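Local structure of substrate binding periplasmic protein (3LOP) at residues E59-V62 / R63-D67; V81-A84 / N85-L89; T107-S110 / S111-T114. The protein probably serves as a periplasmic receptor for amino acids, closing its two lobes around a free leucine molecule. All coordinates share one frame; numbering follows the deposited sequence.

In the fold
The three contacts follow one another in the N-terminal lobe; contact 1 lies outside, and contacts 2 and 3 both reach the bound leucine. Contact 1 lies on the outer helix 58-71, where the side chain of T61 is about 10 Å from the ligand. V65 CG2 packs 3.8 Å from L89 CD2 of contact 2, and the two contact centres are about 11 Å apart. Contact 2, at the start of helix 83-91, supplies V81, G82 and T83 to the leucine pocket; contact 3 supplies T107. Contacts 2 and 3, with centres about 10 Å apart, are joined by T83 OG1 to T107 OG1 at 2.8 Å and E87 OE2 to S111 OG at 2.7 Å, both probable hydrogen bonds.

Contact 1. Residues E59-V62 / R63-D67; sequences EQTV and RNVRD
Q60 reaches forward along its helix to R63 and N64 at once, using both ends of its side-chain amide. CB lies 4.2 Å from R63 NH2. The chain leaves CB with CG anti to the backbone N (chi1 -164°) and bends back at chi2, which brings CG to 3.9 Å from N64 OD1 and sets CD between the two partners. From there the amide forks. OE1 receives R63 NH2 at 2.7 Å in a bent bond: the donor stands above the carbonyl plane of Q60, and the amide and guanidinium planes are nearly perpendicular. NE2 makes a straighter bond, 2.9 Å to N64 OD1, with the acceptor in the amide plane of Q60. NE2 also donates to a water, which takes a weak second bond from R63 NE. Oxygen and nitrogen thus each have a partner, which should fix the rotation of the amide. All of this rides on helix 58-71, which flanks the parallel sheet of the N-terminal lobe in this type I periplasmic binding fold. Its regular backbone bonds include R63 N to E59 O, and that same carbonyl oxygen lies over one face of the R63 guanidinium. E59 OE1 meets the guanidinium at its edge in a long salt bridge, 3.8 Å from NH1. N64 turns its ND2 elsewhere, to D53 O and S11 OG, and so ties the helix to the sheet side. V62 and R66, a turn apart, run side by side; V62 CG1 is 3.8 Å from R66 NH1, while R66 NE is paired with E97.

Contact 2. Residues V81-A84 / N85-L89; sequences VGTA and NVEAL. With LEU (leucine), chain B.
T83 and E87 lie side by side one helical turn apart, and the aliphatic stem of E87 is pressed on the T83 carbonyl. E87 CG sits 3.0 Å from T83 O, the same carbonyl oxygen that accepts E87 N in a regular bond. Further out, E87 OE2 passes 3.6 Å from T83 CG2; the carboxylate then finds its polar partner in S111. T83 swings its methyl opposite the backbone N, which lays it along E87 and holds the hydroxyl apart for T107. V86 also packs back on the preceding turn, its CG2 3.5 Å from G82 O, and V86 N donates to that oxygen at 3.0 Å in a nearly linear bond. This is the first turn of helix 83-91, with G82 at the N-cap, and here the N-terminal lobe of the periplasmic binding fold presents a helix start to its ligand. G82 has a positive phi (102°), a conformation mainly open to glycine, and the chain just before it carries V81, whose CG1 lies 3.6 Å from the amino N of the bound leucine. The looser flank is formed by A84, which is partly exposed although its methyl touches I58. Here the backbone bond from A88 N to A84 O is distinctly bent, with an N-H...O angle of 139°, consistent with a second, weak bond from A88 N to N85 O at 3.3 Å.

Contact 3. Residues T107-S110 / S111-T114; sequences TGAS and SMTT. With LEU (leucine), chain B.
T107 OG1 is gripped by two groups: it accepts the backbone N of A109 at 3.1 Å, which makes an ST turn, and it is also hydrogen-bonded to the hydroxyl of T83. The turn lies in the loop between strands 102-103 and 118-119 of the N-terminal lobe of the periplasmic binding fold, where T107 forms part of the leucine pocket. A chi1 of 156° carries the hydroxyl to these two partners and leaves CG2 between the backbone N and the carbonyl carbon, turned to the selenomethionine M112. On the ligand side T107 CB stands 3.8 Å from the amino N of the bound leucine. The M112 chain, bent at chi2 and chi3, crosses T107 at about a right angle; its selenium comes to 3.8 Å from T107 CG2, and its CE rests 4.0 Å from A109 CB. V86, M90, P105 and P120 surround this buried side chain. Between the two halves the backbone tightens into a short 3-10 turn: M112 N donates to A109 O at 3.1 Å, well above the carbonyl plane. S111 directs its OG to E87, so helix 83-91 receives both a polar and an apolar contact from this loop. On the exposed end S111 O takes two bonds from T114, one from the backbone N and a shorter one, 2.7 Å, from OG1.

Contact 1. Residues E59-V62 / R63-D67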
ATOM      1  N   GLU A  59       2.547 -12.082  14.575  1.00  6.05           N
ATOM      2  CA  GLU A  59       2.829 -13.506  14.715  1.00  8.21           C
ATOM      3  C   GLU A  59       1.969 -14.361  13.792  1.00  6.57           C
ATOM      4  O   GLU A  59       2.411 -15.417  13.331  1.00  6.94           O
ATOM      5  CB  GLU A  59       2.618 -13.961  16.162  1.00 11.93           C
ATOM      6  CG  GLU A  59       3.599 -13.374  17.162  1.00 21.29           C
ATOM      7  CD  GLU A  59       3.474 -14.009  18.536  1.00 25.84           C
ATOM      8  OE1 GLU A  59       3.686 -15.236  18.644  1.00 30.18           O
ATOM      9  OE2 GLU A  59       3.162 -13.285  19.508  1.00 28.77           O
ATOM     10  N   GLN A  60       0.746 -13.913  13.523  1.00  5.48           N
ATOM     11  CA  GLN A  60      -0.147 -14.673  12.656  1.00  5.11           C
ATOM     12  C   GLN A  60       0.281 -14.563  11.195  1.00  4.27           C
ATOM     13  O   GLN A  60       0.080 -15.494  10.421  1.00  5.40           O
ATOM     14  CB  GLN A  60      -1.593 -14.204  12.821  1.00  4.42           C
ATOM     15  CG  GLN A  60      -2.611 -15.192  12.261  1.00  5.47           C
ATOM     16  CD  GLN A  60      -2.501 -16.570  12.902  1.00  6.49           C
ATOM     17  OE1 GLN A  60      -2.617 -16.712  14.120  1.00  9.44           O
ATOM     18  NE2 GLN A  60      -2.275 -17.592  12.082  1.00  6.28           N
ATOM     19  N   THR A  61       0.872 -13.433  10.813  1.00  3.99           N
ATOM     20  CA  THR A  61       1.343 -13.281   9.440  1.00  3.06           C
ATOM     21  C   THR A  61       2.450 -14.316   9.242  1.00  3.88           C
ATOM     22  O   THR A  61       2.489 -15.028   8.235  1.00  3.84           O
ATOM     23  CB  THR A  61       1.925 -11.870   9.181  1.00  3.42           C
ATOM     24  OG1 THR A  61       0.902 -10.883   9.367  1.00  3.93           O
ATOM     25  CG2 THR A  61       2.469 -11.770   7.754  1.00  4.19           C
ATOM     26  N   VAL A  62       3.344 -14.394  10.224  1.00  4.28           N
ATOM     27  CA  VAL A  62       4.450 -15.344  10.181  1.00  4.44           C
ATOM     28  C   VAL A  62       3.929 -16.775  10.076  1.00  4.92           C
ATOM     29  O   VAL A  62       4.360 -17.532   9.208  1.00  5.67           O
ATOM     30  CB  VAL A  62       5.343 -15.215  11.437  1.00  4.88           C
ATOM     31  CG1 VAL A  62       6.318 -16.379  11.513  1.00  6.21           C
ATOM     32  CG2 VAL A  62       6.108 -13.898  11.396  1.00  4.65           C
ATOM     33  N   ARG A  63       2.997 -17.145  10.949  1.00  4.33           N
ATOM     34  CA  ARG A  63       2.453 -18.497  10.917  1.00  5.61           C
ATOM     35  C   ARG A  63       1.733 -18.791   9.604  1.00  4.90           C
ATOM     36  O   ARG A  63       1.911 -19.860   9.018  1.00  5.86           O
ATOM     37  CB  ARG A  63       1.501 -18.731  12.099  1.00  8.00           C
ATOM     38  CG  ARG A  63       2.209 -18.852  13.446  1.00 13.05           C
ATOM     39  CD  ARG A  63       1.299 -19.469  14.504  1.00 17.84           C
ATOM     40  NE  ARG A  63       0.211 -18.584  14.904  1.00 21.52           N
ATOM     41  CZ  ARG A  63       0.359 -17.524  15.692  1.00 24.26           C
ATOM     42  NH1 ARG A  63       1.554 -17.213  16.175  1.00 26.03           N
ATOM     43  NH2 ARG A  63      -0.692 -16.772  15.999  1.00 25.02           N
ATOM     44  N   ASN A  64       0.925 -17.841   9.141  1.00  4.10           N
ATOM     45  CA  ASN A  64       0.190 -18.018   7.894  1.00  4.51           C
ATOM     46  C   ASN A  64       1.110 -18.298   6.715  1.00  3.94           C
ATOM     47  O   ASN A  64       0.911 -19.261   5.975  1.00  4.88           O
ATOM     48  CB  ASN A  64      -0.637 -16.772   7.572  1.00  3.00           C
ATOM     49  CG  ASN A  64      -1.921 -16.693   8.367  1.00  4.00           C
ATOM     50  OD1 ASN A  64      -2.229 -17.567   9.180  1.00  5.30           O
ATOM     51  ND2 ASN A  64      -2.682 -15.637   8.130  1.00  2.48           N
ATOM     52  N   VAL A  65       2.123 -17.454   6.539  1.00  3.80           N
ATOM     53  CA  VAL A  65       3.034 -17.631   5.419  1.00  4.42           C
ATOM     54  C   VAL A  65       3.793 -18.951   5.483  1.00  4.47           C
ATOM     55  O   VAL A  65       3.898 -19.653   4.484  1.00  5.47           O
ATOM     56  CB  VAL A  65       4.023 -16.453   5.316  1.00  4.01           C
ATOM     57  CG1 VAL A  65       5.028 -16.708   4.192  1.00  4.51           C
ATOM     58  CG2 VAL A  65       3.249 -15.166   5.032  1.00  5.16           C
ATOM     59  N   ARG A  66       4.308 -19.300   6.657  1.00  4.43           N
ATOM     60  CA  ARG A  66       5.036 -20.557   6.797  1.00  5.55           C
ATOM     61  C   ARG A  66       4.114 -21.737   6.484  1.00  7.09           C
ATOM     62  O   ARG A  66       4.488 -22.638   5.731  1.00  6.85           O
ATOM     63  CB  ARG A  66       5.603 -20.700   8.211  1.00  7.91           C
ATOM     64  CG  ARG A  66       6.277 -22.041   8.456  1.00 10.08           C
ATOM     65  CD  ARG A  66       7.074 -22.056   9.749  1.00 11.78           C
ATOM     66  NE  ARG A  66       8.334 -21.328   9.618  1.00 14.62           N
ATOM     67  CZ  ARG A  66       8.676 -20.281  10.362  1.00 15.62           C
ATOM     68  NH1 ARG A  66       7.850 -19.831  11.297  1.00 17.39           N
ATOM     69  NH2 ARG A  66       9.848 -19.690  10.175  1.00 18.17           N
ATOM     70  N   ASP A  67       2.913 -21.730   7.057  1.00  6.72           N
ATOM     71  CA  ASP A  67       1.957 -22.807   6.812  1.00  8.54           C
ATOM     72  C   ASP A  67       1.575 -22.915   5.338  1.00  7.99           C
ATOM     73  O   ASP A  67       1.614 -24.004   4.758  1.00  8.28           O
ATOM     74  CB  ASP A  67       0.674 -22.601   7.632  1.00  9.86           C
ATOM     75  CG  ASP A  67       0.888 -22.748   9.121  1.00 16.96           C
ATOM     76  OD1 ASP A  67       1.812 -23.478   9.536  1.00 19.93           O
ATOM     77  OD2 ASP A  67       0.110 -22.135   9.896  1.00 20.09           O
TER
HETATM   78  O   HOH W   1      -2.038 -20.299  13.122  1.00 24.80           O

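Contact 2. Residues V81-A84 / N85-L89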
ATOM      1  N   VAL A  81       0.225  -6.938   4.327  1.00  3.90           N
ATOM      2  CA  VAL A  81      -0.055  -5.637   4.929  1.00  4.28           C
ATOM      3  C   VAL A  81       0.639  -5.430   6.271  1.00  3.24           C
ATOM      4  O   VAL A  81       0.695  -6.340   7.098  1.00  4.66           O
ATOM      5  CB  VAL A  81      -1.576  -5.457   5.137  1.00  3.10           C
ATOM      6  CG1 VAL A  81      -1.861  -4.159   5.883  1.00  4.07           C
ATOM      7  CG2 VAL A  81      -2.288  -5.477   3.795  1.00  4.64           C
ATOM      8  N   GLY A  82       1.164  -4.225   6.476  1.00  3.83           N
ATOM      9  CA  GLY A  82       1.819  -3.900   7.728  1.00  4.02           C
ATOM     10  C   GLY A  82       3.332  -3.923   7.699  1.00  3.27           C
ATOM     11  O   GLY A  82       3.941  -4.963   7.446  1.00  3.59           O
ATOM     12  N   THR A  83       3.942  -2.773   7.962  1.00  2.29           N
ATOM     13  CA  THR A  83       5.394  -2.678   7.987  1.00  3.39           C
ATOM     14  C   THR A  83       5.956  -3.668   9.001  1.00  3.20           C
ATOM     15  O   THR A  83       6.915  -4.384   8.711  1.00  4.30           O
ATOM     16  CB  THR A  83       5.851  -1.247   8.364  1.00  3.33           C
ATOM     17  OG1 THR A  83       5.523  -0.351   7.297  1.00  5.18           O
ATOM     18  CG2 THR A  83       7.351  -1.197   8.594  1.00  3.74           C
ATOM     19  N   ALA A  84       5.355  -3.712  10.188  1.00  3.14           N
ATOM     20  CA  ALA A  84       5.825  -4.624  11.228  1.00  3.46           C
ATOM     21  C   ALA A  84       5.650  -6.080  10.810  1.00  3.96           C
ATOM     22  O   ALA A  84       6.488  -6.927  11.115  1.00  5.22           O
ATOM     23  CB  ALA A  84       5.080  -4.364  12.542  1.00  3.24           C
ATOM     24  N   ASN A  85       4.561  -6.365  10.104  1.00  4.37           N
ATOM     25  CA  ASN A  85       4.279  -7.721   9.658  1.00  3.92           C
ATOM     26  C   ASN A  85       5.309  -8.213   8.650  1.00  3.67           C
ATOM     27  O   ASN A  85       5.825  -9.321   8.771  1.00  3.45           O
ATOM     28  CB  ASN A  85       2.871  -7.790   9.058  1.00  3.75           C
ATOM     29  CG  ASN A  85       1.795  -7.411  10.061  1.00  4.96           C
ATOM     30  OD1 ASN A  85       1.041  -8.261  10.542  1.00  6.38           O
ATOM     31  ND2 ASN A  85       1.726  -6.129  10.389  1.00  2.16           N
ATOM     32  N   VAL A  86       5.619  -7.388   7.657  1.00  4.14           N
ATOM     33  CA  VAL A  86       6.597  -7.786   6.660  1.00  4.45           C
ATOM     34  C   VAL A  86       7.992  -7.863   7.271  1.00  4.44           C
ATOM     35  O   VAL A  86       8.754  -8.773   6.960  1.00  4.20           O
ATOM     36  CB  VAL A  86       6.619  -6.816   5.467  1.00  5.30           C
ATOM     37  CG1 VAL A  86       7.688  -7.249   4.471  1.00  4.93           C
ATOM     38  CG2 VAL A  86       5.254  -6.793   4.796  1.00  7.62           C
ATOM     39  N   GLU A  87       8.326  -6.916   8.141  1.00  5.13           N
ATOM     40  CA  GLU A  87       9.646  -6.937   8.762  1.00  5.13           C
ATOM     41  C   GLU A  87       9.837  -8.204   9.593  1.00  5.62           C
ATOM     42  O   GLU A  87      10.958  -8.697   9.723  1.00  6.54           O
ATOM     43  CB  GLU A  87       9.871  -5.672   9.604  1.00  6.20           C
ATOM     44  CG  GLU A  87       9.912  -4.404   8.751  1.00  7.95           C
ATOM     45  CD  GLU A  87      10.298  -3.155   9.524  1.00  9.56           C
ATOM     46  OE1 GLU A  87      10.115  -3.125  10.758  1.00 10.65           O
ATOM     47  OE2 GLU A  87      10.772  -2.188   8.888  1.00  9.87           O
ATOM     48  N   ALA A  88       8.747  -8.744  10.136  1.00  4.92           N
ATOM     49  CA  ALA A  88       8.835  -9.978  10.915  1.00  5.02           C
ATOM     50  C   ALA A  88       9.118 -11.142   9.961  1.00  6.00           C
ATOM     51  O   ALA A  88       9.908 -12.033  10.269  1.00  7.27           O
ATOM     52  CB  ALA A  88       7.539 -10.221  11.685  1.00  5.11           C
ATOM     53  N   LEU A  89       8.475 -11.137   8.797  1.00  5.59           N
ATOM     54  CA  LEU A  89       8.713 -12.198   7.821  1.00  5.39           C
ATOM     55  C   LEU A  89      10.181 -12.199   7.413  1.00  6.40           C
ATOM     56  O   LEU A  89      10.773 -13.255   7.193  1.00  8.63           O
ATOM     57  CB  LEU A  89       7.848 -12.002   6.573  1.00  5.19           C
ATOM     58  CG  LEU A  89       6.340 -12.201   6.723  1.00  5.72           C
ATOM     59  CD1 LEU A  89       5.641 -11.840   5.417  1.00  7.05           C
ATOM     60  CD2 LEU A  89       6.050 -13.643   7.101  1.00  7.55           C
TER
HETATM   61  N   LEU B 400       0.733  -1.797   5.021  1.00  4.82           N
HETATM   62  CA  LEU B 400      -0.093  -0.938   5.915  1.00  7.09           C
HETATM   63  C   LEU B 400      -1.305  -0.420   5.166  1.00  7.25           C
HETATM   64  O   LEU B 400      -2.279  -0.039   5.844  1.00  7.88           O
HETATM   65  CB  LEU B 400       0.744   0.232   6.402  1.00  3.61           C
HETATM   66  CG  LEU B 400       2.064  -0.356   6.886  1.00  7.47           C
HETATM   67  CD1 LEU B 400       3.183   0.513   6.519  1.00  1.00           C
HETATM   68  CD2 LEU B 400       2.015  -0.577   8.344  1.00  1.00           C
HETATM   69  OXT LEU B 400      -1.259  -0.402   3.914  1.00  8.31           O

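Contact 3. Residues T107-S110 / S111-T114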
ATOM      1  N   THR A 107       3.321  -2.061   1.833  1.00  6.36           N
ATOM      2  CA  THR A 107       3.925  -1.043   2.682  1.00  5.88           C
ATOM      3  C   THR A 107       5.121  -0.461   1.940  1.00  6.89           C
ATOM      4  O   THR A 107       5.838  -1.182   1.248  1.00  5.96           O
ATOM      5  CB  THR A 107       4.402  -1.631   4.035  1.00  8.20           C
ATOM      6  OG1 THR A 107       5.444  -0.806   4.574  1.00  7.48           O
ATOM      7  CG2 THR A 107       4.918  -3.050   3.856  1.00  9.35           C
ATOM      8  N   GLY A 108       5.325   0.846   2.076  1.00  4.55           N
ATOM      9  CA  GLY A 108       6.443   1.488   1.411  1.00  5.94           C
ATOM     10  C   GLY A 108       7.612   1.756   2.345  1.00  5.53           C
ATOM     11  O   GLY A 108       8.422   2.646   2.095  1.00  4.75           O
ATOM     12  N   ALA A 109       7.707   0.983   3.423  1.00  4.03           N
ATOM     13  CA  ALA A 109       8.792   1.160   4.385  1.00  5.26           C
ATOM     14  C   ALA A 109      10.158   1.063   3.712  1.00  5.45           C
ATOM     15  O   ALA A 109      10.327   0.347   2.724  1.00  5.78           O
ATOM     16  CB  ALA A 109       8.680   0.123   5.493  1.00  6.14           C
ATOM     17  N   SER A 110      11.136   1.776   4.264  1.00  6.16           N
ATOM     18  CA  SER A 110      12.485   1.784   3.708  1.00  7.23           C
ATOM     19  C   SER A 110      13.140   0.406   3.735  1.00  7.61           C
ATOM     20  O   SER A 110      14.017   0.112   2.925  1.00  8.49           O
ATOM     21  CB  SER A 110      13.363   2.784   4.467  1.00  8.82           C
ATOM     22  OG  SER A 110      13.466   2.451   5.843  1.00 12.83           O
ATOM     23  N   SER A 111      12.704  -0.434   4.664  1.00  6.45           N
ATOM     24  CA  SER A 111      13.260  -1.772   4.793  1.00  6.19           C
ATOM     25  C   SER A 111      12.839  -2.712   3.669  1.00  6.37           C
ATOM     26  O   SER A 111      13.419  -3.784   3.513  1.00  6.94           O
ATOM     27  CB  SER A 111      12.855  -2.368   6.144  1.00  6.08           C
ATOM     28  OG  SER A 111      11.446  -2.377   6.293  1.00  9.09           O
HETATM   29  N   MSE A 112      11.842  -2.317   2.882  1.00  5.59           N
HETATM   30  CA  MSE A 112      11.366  -3.169   1.794  1.00  6.27           C
HETATM   31  C   MSE A 112      12.392  -3.407   0.687  1.00  6.60           C
HETATM   32  O   MSE A 112      12.252  -4.344  -0.100  1.00  7.36           O
HETATM   33  CB  MSE A 112      10.080  -2.596   1.187  1.00  6.37           C
HETATM   34  CG  MSE A 112       8.900  -2.528   2.156  1.00  7.00           C
HETATM   35 SE   MSE A 112       8.474  -4.235   2.980  1.00 11.90          SE
HETATM   36  CE  MSE A 112       8.888  -3.802   4.815  1.00 10.05           C
ATOM     37  N   THR A 113      13.424  -2.571   0.630  1.00  7.53           N
ATOM     38  CA  THR A 113      14.455  -2.712  -0.394  1.00  9.80           C
ATOM     39  C   THR A 113      15.733  -3.346   0.151  1.00 11.17           C
ATOM     40  O   THR A 113      16.800  -3.216  -0.452  1.00 14.14           O
ATOM     41  CB  THR A 113      14.818  -1.340  -1.010  1.00 10.63           C
ATOM     42  OG1 THR A 113      15.133  -0.415   0.039  1.00 10.64           O
ATOM     43  CG2 THR A 113      13.660  -0.796  -1.831  1.00  9.49           C
ATOM     44  N   THR A 114      15.624  -4.050   1.272  1.00 11.01           N
ATOM     45  CA  THR A 114      16.799  -4.665   1.889  1.00 11.96           C
ATOM     46  C   THR A 114      16.783  -6.188   2.007  1.00 12.61           C
ATOM     47  O   THR A 114      17.594  -6.758   2.739  1.00 13.64           O
ATOM     48  CB  THR A 114      17.030  -4.090   3.296  1.00 12.53           C
ATOM     49  OG1 THR A 114      15.970  -4.511   4.162  1.00 13.33           O
ATOM     50  CG2 THR A 114      17.064  -2.568   3.250  1.00 13.77           C
TER
HETATM   51  N   LEU B 400       0.733  -1.797   5.021  1.00  4.82           N
HETATM   52  CA  LEU B 400      -0.093  -0.938   5.915  1.00  7.09           C
HETATM   53  C   LEU B 400      -1.305  -0.420   5.166  1.00  7.25           C
HETATM   54  O   LEU B 400      -2.279  -0.039   5.844  1.00  7.88           O
HETATM   55  CB  LEU B 400       0.744   0.232   6.402  1.00  3.61           C
HETATM   56  CG  LEU B 400       2.064  -0.356   6.886  1.00  7.47           C
HETATM   57  CD1 LEU B 400       3.183   0.513   6.519  1.00  1.00           C
HETATM   58  CD2 LEU B 400       2.015  -0.577   8.344  1.00  1.00           C
HETATM   59  OXT LEU B 400      -1.259  -0.402   3.914  1.00  8.31           O